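Local coordinates for cell division control protein 4 (Saccharomyces cerevisiae, PDB 3V7D) that recognises phosphorylated target proteins, such as the CDK inhibitor SIC1, as the substrate-binding F-box and WD-repeat subunit of an SCF E3 ubiquitin ligase, at residues 175-180 with 209-214; 217-222 with 231-236. The protein carries 1 engineered substitution. All blocks are in the same frame, centred on the assembly; numbering follows the deposited sequence.

How the interactions relate
Interaction 1 joins two neighbouring blades of the WD-repeat propeller, and interaction 2 lies within the second of these, the blade of WD 3. Their centres are about 7 Å apart. Strand 206-213 and strand 218-224 tie them together as neighbours in one antiparallel sheet: V212 O probably accepts a hydrogen bond from Y219 N at 2.7 Å, and D210 O one from V221 N at 2.9 Å. I211 CG2 packs against Y219 O at 3.3 Å. V177 of 175-180, the WD 2 side of interaction 1, also touches I220, whose backbone is paired in interaction 2, so the interface between blades reaches past the first strand of the sheet to the second.

Interaction 1 (175-180 with 209-214); sequences ILVSGS and LDIVEY
L209 reaches from strand 209-213 toward strand 175-180 and meets it with the two methyls of its forked tip. Its CB still lies within its own sheet, 3.4 Å from V221 O. CG stands between the backbone N and the carbonyl carbon (chi1 78°), and from there the fork spreads over two neighbours. CD1 takes the looser place, 4.1 Å from V177 CG1. CD2 settles over the peptide that joins S178 to G179, 3.8 Å from S178 C and 3.7 Å from G179 N. G179 has no side chain there; a CB on it would point at the leucine and come tight against CD2. The two strands belong to consecutive blades of a WD-repeat beta-propeller, 175-180 to WD 2 and 209-213 to WD 3. They run roughly antiparallel, at 152°, with axes 8.3 Å apart at closest approach, so side chains rather than paired backbones bridge the gap. V177 divides its branches between both partners: CG1 goes to L209, while CG2 meets I211 CD1 at 3.6 Å. I211 brings that methyl across with CG1 beside its backbone N and the rest of the chain extended. S178 points the other way, into its own blade, where OG hydrogen-bonds H161 and W188, the His-Ser-Trp part of the WD40 structural tetrad. Next to I211, D210 OD1 accepts the I211 N-H at 2.7 Å on a bent path of 132°, while OD2 hydrogen-bonds G278 N on the strand of the following sheet.

Interaction 2 (217-222 with 231-236); sequences IKYIVT and VWKLPK
I220 and W232 face each other as an antiparallel hydrogen-bonded pair: W232 N donates to I220 O at 2.7 Å, in the carbonyl plane, and I220 N to W232 O, a bond modelled so short that its length is doubtful. L234 N extends the hairpin with a nearly straight bond (174°) to K218 O, 2.9 Å long. The indole adds W232 NE1 to T222 OG1, 3.2 Å and equally straight, with the hydroxyl only 1° out of the ring plane; T222 OG1 stands between its backbone N and carbonyl carbon (chi1 60°), where NE1 meets it. H202 also hydrogen-bonds that oxygen, giving the His-Thr-Trp part of the WD40 structural tetrad. A phenylalanine in place of W232 would probably leave T222 OG1 without its indole N-H and open a gap beside F199, H230 and F262, which pack against the ring. W232 CD1 also packs on I220 CB at 3.9 Å, and the I220 and L234 side chains cross at about a right angle, CD1 to CD1 3.9 Å. On the Y219 face the phenol lies alongside K233, CE2 to CG 3.8 Å, while K233 NZ hydrogen-bonds P260 O. Backbone pairing and the W232-T222 bond thus join the strands, and H202 ties the buried hydroxyl to a residue outside the hairpin.

Interaction 1 (175-180 with 209-214)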
loop_
_atom_site.group_PDB
_atom_site.type_symbol
_atom_site.label_atom_id
_atom_site.label_comp_id
_atom_site.label_asym_id
_atom_site.label_seq_id
_atom_site.Cartn_x
_atom_site.Cartn_y
_atom_site.Cartn_z
ATOM N N ILE B 175 23.643 0.344 -6.018
ATOM C CA ILE B 175 24.484 -0.477 -5.153
ATOM C C ILE B 175 23.687 -1.688 -4.686
ATOM O O ILE B 175 22.526 -1.558 -4.302
ATOM C CB ILE B 175 24.960 0.314 -3.915
ATOM C CG1 ILE B 175 25.711 1.579 -4.334
ATOM C CG2 ILE B 175 25.829 -0.556 -3.017
ATOM C CD1 ILE B 175 27.043 1.309 -5.005
ATOM N N LEU B 176 24.302 -2.867 -4.721
ATOM C CA LEU B 176 23.623 -4.071 -4.250
ATOM C C LEU B 176 24.551 -5.018 -3.492
ATOM O O LEU B 176 25.765 -5.006 -3.686
ATOM C CB LEU B 176 22.936 -4.798 -5.411
ATOM C CG LEU B 176 23.814 -5.503 -6.447
ATOM C CD1 LEU B 176 23.750 -7.004 -6.254
ATOM C CD2 LEU B 176 23.388 -5.134 -7.858
ATOM N N VAL B 177 23.962 -5.838 -2.628
ATOM C CA VAL B 177 24.714 -6.793 -1.823
ATOM C C VAL B 177 24.273 -8.218 -2.141
ATOM O O VAL B 177 23.079 -8.479 -2.309
ATOM C CB VAL B 177 24.511 -6.524 -0.319
ATOM C CG1 VAL B 177 25.400 -7.434 0.516
ATOM C CG2 VAL B 177 24.795 -5.064 -0.002
ATOM N N SER B 178 25.232 -9.137 -2.225
ATOM C CA SER B 178 24.932 -10.535 -2.536
ATOM C C SER B 178 25.522 -11.519 -1.521
ATOM O O SER B 178 26.523 -11.232 -0.877
ATOM C CB SER B 178 25.436 -10.888 -3.936
ATOM O OG SER B 178 26.846 -10.739 -4.023
ATOM N N GLY B 179 24.888 -12.680 -1.396
ATOM C CA GLY B 179 25.391 -13.761 -0.569
ATOM C C GLY B 179 25.464 -15.028 -1.397
ATOM O O GLY B 179 24.632 -15.245 -2.278
ATOM N N SER B 180 26.453 -15.872 -1.121
ATOM C CA SER B 180 26.726 -17.015 -1.987
ATOM C C SER B 180 27.143 -18.276 -1.238
ATOM O O SER B 180 27.374 -18.250 -0.029
ATOM C CB SER B 180 27.804 -16.648 -3.011
ATOM O OG SER B 180 28.267 -17.791 -3.705
ATOM N N LEU B 209 19.928 -12.518 3.717
ATOM C CA LEU B 209 20.482 -11.232 4.135
ATOM C C LEU B 209 19.474 -10.086 4.061
ATOM O O LEU B 209 18.494 -10.150 3.318
ATOM C CB LEU B 209 21.753 -10.892 3.340
ATOM C CG LEU B 209 21.675 -10.367 1.907
ATOM C CD1 LEU B 209 21.789 -8.857 1.900
ATOM C CD2 LEU B 209 22.775 -10.976 1.058
ATOM N N ASP B 210 19.723 -9.042 4.846
ATOM C CA ASP B 210 18.909 -7.833 4.819
ATOM C C ASP B 210 19.805 -6.621 5.039
ATOM O O ASP B 210 20.924 -6.755 5.533
ATOM C CB ASP B 210 17.833 -7.880 5.904
ATOM C CG ASP B 210 16.652 -6.967 5.603
ATOM O OD1 ASP B 210 16.746 -6.140 4.668
ATOM O OD2 ASP B 210 15.627 -7.079 6.308
ATOM N N ILE B 211 19.313 -5.442 4.669
ATOM C CA ILE B 211 20.031 -4.197 4.911
ATOM C C ILE B 211 19.161 -3.243 5.714
ATOM O O ILE B 211 18.012 -2.988 5.352
ATOM C CB ILE B 211 20.430 -3.500 3.601
ATOM C CG1 ILE B 211 21.279 -4.428 2.728
ATOM C CG2 ILE B 211 21.181 -2.204 3.895
ATOM C CD1 ILE B 211 21.670 -3.815 1.398
ATOM N N VAL B 212 19.703 -2.716 6.807
ATOM C CA VAL B 212 18.951 -1.785 7.639
ATOM C C VAL B 212 19.663 -0.445 7.736
ATOM O O VAL B 212 20.875 -0.365 7.544
ATOM C CB VAL B 212 18.727 -2.343 9.051
ATOM C CG1 VAL B 212 17.987 -3.669 8.982
ATOM C CG2 VAL B 212 20.059 -2.502 9.783
ATOM N N GLU B 213 18.906 0.609 8.017
ATOM C CA GLU B 213 19.497 1.917 8.253
ATOM C C GLU B 213 19.154 2.393 9.657
ATOM O O GLU B 213 17.983 2.532 10.011
ATOM C CB GLU B 213 19.018 2.938 7.219
ATOM C CG GLU B 213 19.708 4.291 7.343
ATOM C CD GLU B 213 19.257 5.288 6.294
ATOM O OE1 GLU B 213 18.339 4.961 5.509
ATOM O OE2 GLU B 213 19.821 6.401 6.254
ATOM N N TYR B 214 20.180 2.634 10.463
ATOM C CA TYR B 214 19.969 3.098 11.824
ATOM C C TYR B 214 20.836 4.324 12.083
ATOM O O TYR B 214 22.057 4.255 11.948
ATOM C CB TYR B 214 20.288 1.979 12.821
ATOM C CG TYR B 214 20.078 2.378 14.263
ATOM C CD1 TYR B 214 18.814 2.712 14.734
ATOM C CD2 TYR B 214 21.141 2.418 15.153
ATOM C CE1 TYR B 214 18.617 3.082 16.047
ATOM C CE2 TYR B 214 20.956 2.786 16.470
ATOM C CZ TYR B 214 19.692 3.116 16.913
ATOM O OH TYR B 214 19.503 3.482 18.226
#

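Interaction 2 (217-222 with 231-236)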
loop_
_atom_site.group_PDB
_atom_site.type_symbol
_atom_site.label_atom_id
_atom_site.label_comp_id
_atom_site.label_asym_id
_atom_site.label_seq_id
_atom_site.Cartn_x
_atom_site.Cartn_y
_atom_site.Cartn_z
ATOM N N ILE B 217 22.925 5.422 8.955
ATOM C CA ILE B 217 24.029 4.545 8.569
ATOM C C ILE B 217 23.469 3.184 8.159
ATOM O O ILE B 217 22.731 2.561 8.917
ATOM C CB ILE B 217 25.056 4.343 9.714
ATOM C CG1 ILE B 217 25.865 5.625 9.945
ATOM C CG2 ILE B 217 25.971 3.145 9.406
ATOM C CD1 ILE B 217 25.960 6.035 11.383
ATOM N N LYS B 218 23.812 2.721 6.961
ATOM C CA LYS B 218 23.311 1.437 6.483
ATOM C C LYS B 218 24.201 0.274 6.920
ATOM O O LYS B 218 25.429 0.338 6.818
ATOM C CB LYS B 218 23.132 1.452 4.962
ATOM C CG LYS B 218 22.075 2.438 4.475
ATOM C CD LYS B 218 21.644 2.129 3.049
ATOM C CE LYS B 218 20.574 3.095 2.561
ATOM N NZ LYS B 218 19.870 2.580 1.347
ATOM N N TYR B 219 23.565 -0.779 7.425
ATOM C CA TYR B 219 24.263 -1.982 7.856
ATOM C C TYR B 219 23.795 -3.189 7.050
ATOM O O TYR B 219 22.620 -3.294 6.698
ATOM C CB TYR B 219 24.012 -2.250 9.344
ATOM C CG TYR B 219 24.498 -1.163 10.278
ATOM C CD1 TYR B 219 23.694 -0.071 10.582
ATOM C CD2 TYR B 219 25.759 -1.234 10.867
ATOM C CE1 TYR B 219 24.131 0.923 11.436
ATOM C CE2 TYR B 219 26.204 -0.243 11.725
ATOM C CZ TYR B 219 25.386 0.833 12.006
ATOM O OH TYR B 219 25.818 1.825 12.858
ATOM N N ILE B 220 24.714 -4.103 6.766
ATOM C CA ILE B 220 24.350 -5.374 6.157
ATOM C C ILE B 220 24.291 -6.453 7.232
ATOM O O ILE B 220 25.177 -6.541 8.080
ATOM C CB ILE B 220 25.375 -5.805 5.097
ATOM C CG1 ILE B 220 25.654 -4.662 4.122
ATOM C CG2 ILE B 220 24.889 -7.039 4.359
ATOM C CD1 ILE B 220 26.786 -4.962 3.160
ATOM N N VAL B 221 23.241 -7.266 7.200
ATOM C CA VAL B 221 23.098 -8.386 8.121
ATOM C C VAL B 221 22.928 -9.667 7.318
ATOM O O VAL B 221 21.999 -9.782 6.521
ATOM C CB VAL B 221 21.876 -8.209 9.037
ATOM C CG1 VAL B 221 21.877 -9.263 10.137
ATOM C CG2 VAL B 221 21.862 -6.815 9.634
ATOM N N THR B 222 23.822 -10.629 7.523
ATOM C CA THR B 222 23.825 -11.840 6.707
ATOM C C THR B 222 23.689 -13.108 7.538
ATOM O O THR B 222 24.499 -13.369 8.425
ATOM C CB THR B 222 25.107 -11.940 5.845
ATOM O OG1 THR B 222 26.263 -11.959 6.695
ATOM C CG2 THR B 222 25.205 -10.759 4.893
ATOM N N VAL B 231 27.287 -8.948 10.980
ATOM C CA VAL B 231 26.845 -7.578 10.738
ATOM C C VAL B 231 27.981 -6.756 10.123
ATOM O O VAL B 231 29.118 -6.800 10.592
ATOM C CB VAL B 231 26.313 -6.904 12.025
ATOM C CG1 VAL B 231 25.809 -5.500 11.723
ATOM C CG2 VAL B 231 25.200 -7.743 12.647
ATOM N N TRP B 232 27.672 -6.025 9.056
ATOM C CA TRP B 232 28.668 -5.211 8.372
ATOM C C TRP B 232 28.108 -3.836 8.036
ATOM O O TRP B 232 26.917 -3.695 7.758
ATOM C CB TRP B 232 29.145 -5.870 7.072
ATOM C CG TRP B 232 29.038 -7.359 7.010
ATOM C CD1 TRP B 232 27.895 -8.100 6.907
ATOM C CD2 TRP B 232 30.120 -8.290 6.988
ATOM N NE1 TRP B 232 28.201 -9.439 6.849
ATOM C CE2 TRP B 232 29.569 -9.582 6.897
ATOM C CE3 TRP B 232 31.513 -8.161 7.053
ATOM C CZ2 TRP B 232 30.350 -10.734 6.864
ATOM C CZ3 TRP B 232 32.293 -9.306 7.024
ATOM C CH2 TRP B 232 31.710 -10.574 6.931
ATOM N N LYS B 233 28.969 -2.823 8.055
ATOM C CA LYS B 233 28.594 -1.508 7.555
ATOM C C LYS B 233 28.634 -1.519 6.031
ATOM O O LYS B 233 29.542 -2.096 5.439
ATOM C CB LYS B 233 29.527 -0.426 8.103
ATOM C CG LYS B 233 29.370 -0.180 9.596
ATOM C CD LYS B 233 30.270 0.944 10.078
ATOM C CE LYS B 233 31.732 0.549 9.995
ATOM N NZ LYS B 233 32.067 -0.542 10.953
ATOM N N LEU B 234 27.636 -0.899 5.404
ATOM C CA LEU B 234 27.620 -0.750 3.951
ATOM C C LEU B 234 28.524 0.411 3.555
ATOM O O LEU B 234 28.298 1.545 3.973
ATOM C CB LEU B 234 26.198 -0.496 3.447
ATOM C CG LEU B 234 26.035 -0.303 1.934
ATOM C CD1 LEU B 234 26.296 -1.602 1.186
ATOM C CD2 LEU B 234 24.655 0.249 1.598
ATOM N N PRO B 235 29.564 0.125 2.759
ATOM C CA PRO B 235 30.540 1.132 2.320
ATOM C C PRO B 235 29.900 2.292 1.556
ATOM O O PRO B 235 28.967 2.090 0.775
ATOM C CB PRO B 235 31.465 0.336 1.399
ATOM C CG PRO B 235 31.360 -1.071 1.891
ATOM C CD PRO B 235 29.931 -1.230 2.313
ATOM N N LYS B 236 30.410 3.498 1.791
ATOM C CA LYS B 236 29.907 4.704 1.138
ATOM C C LYS B 236 30.493 4.882 -0.262
ATOM O O LYS B 236 31.517 4.284 -0.596
ATOM C CB LYS B 236 30.198 5.940 1.998
ATOM C CG LYS B 236 31.193 5.707 3.135
ATOM C CD LYS B 236 32.639 5.653 2.645
ATOM C CE LYS B 236 33.599 5.343 3.786
ATOM N NZ LYS B 236 33.291 4.032 4.425
#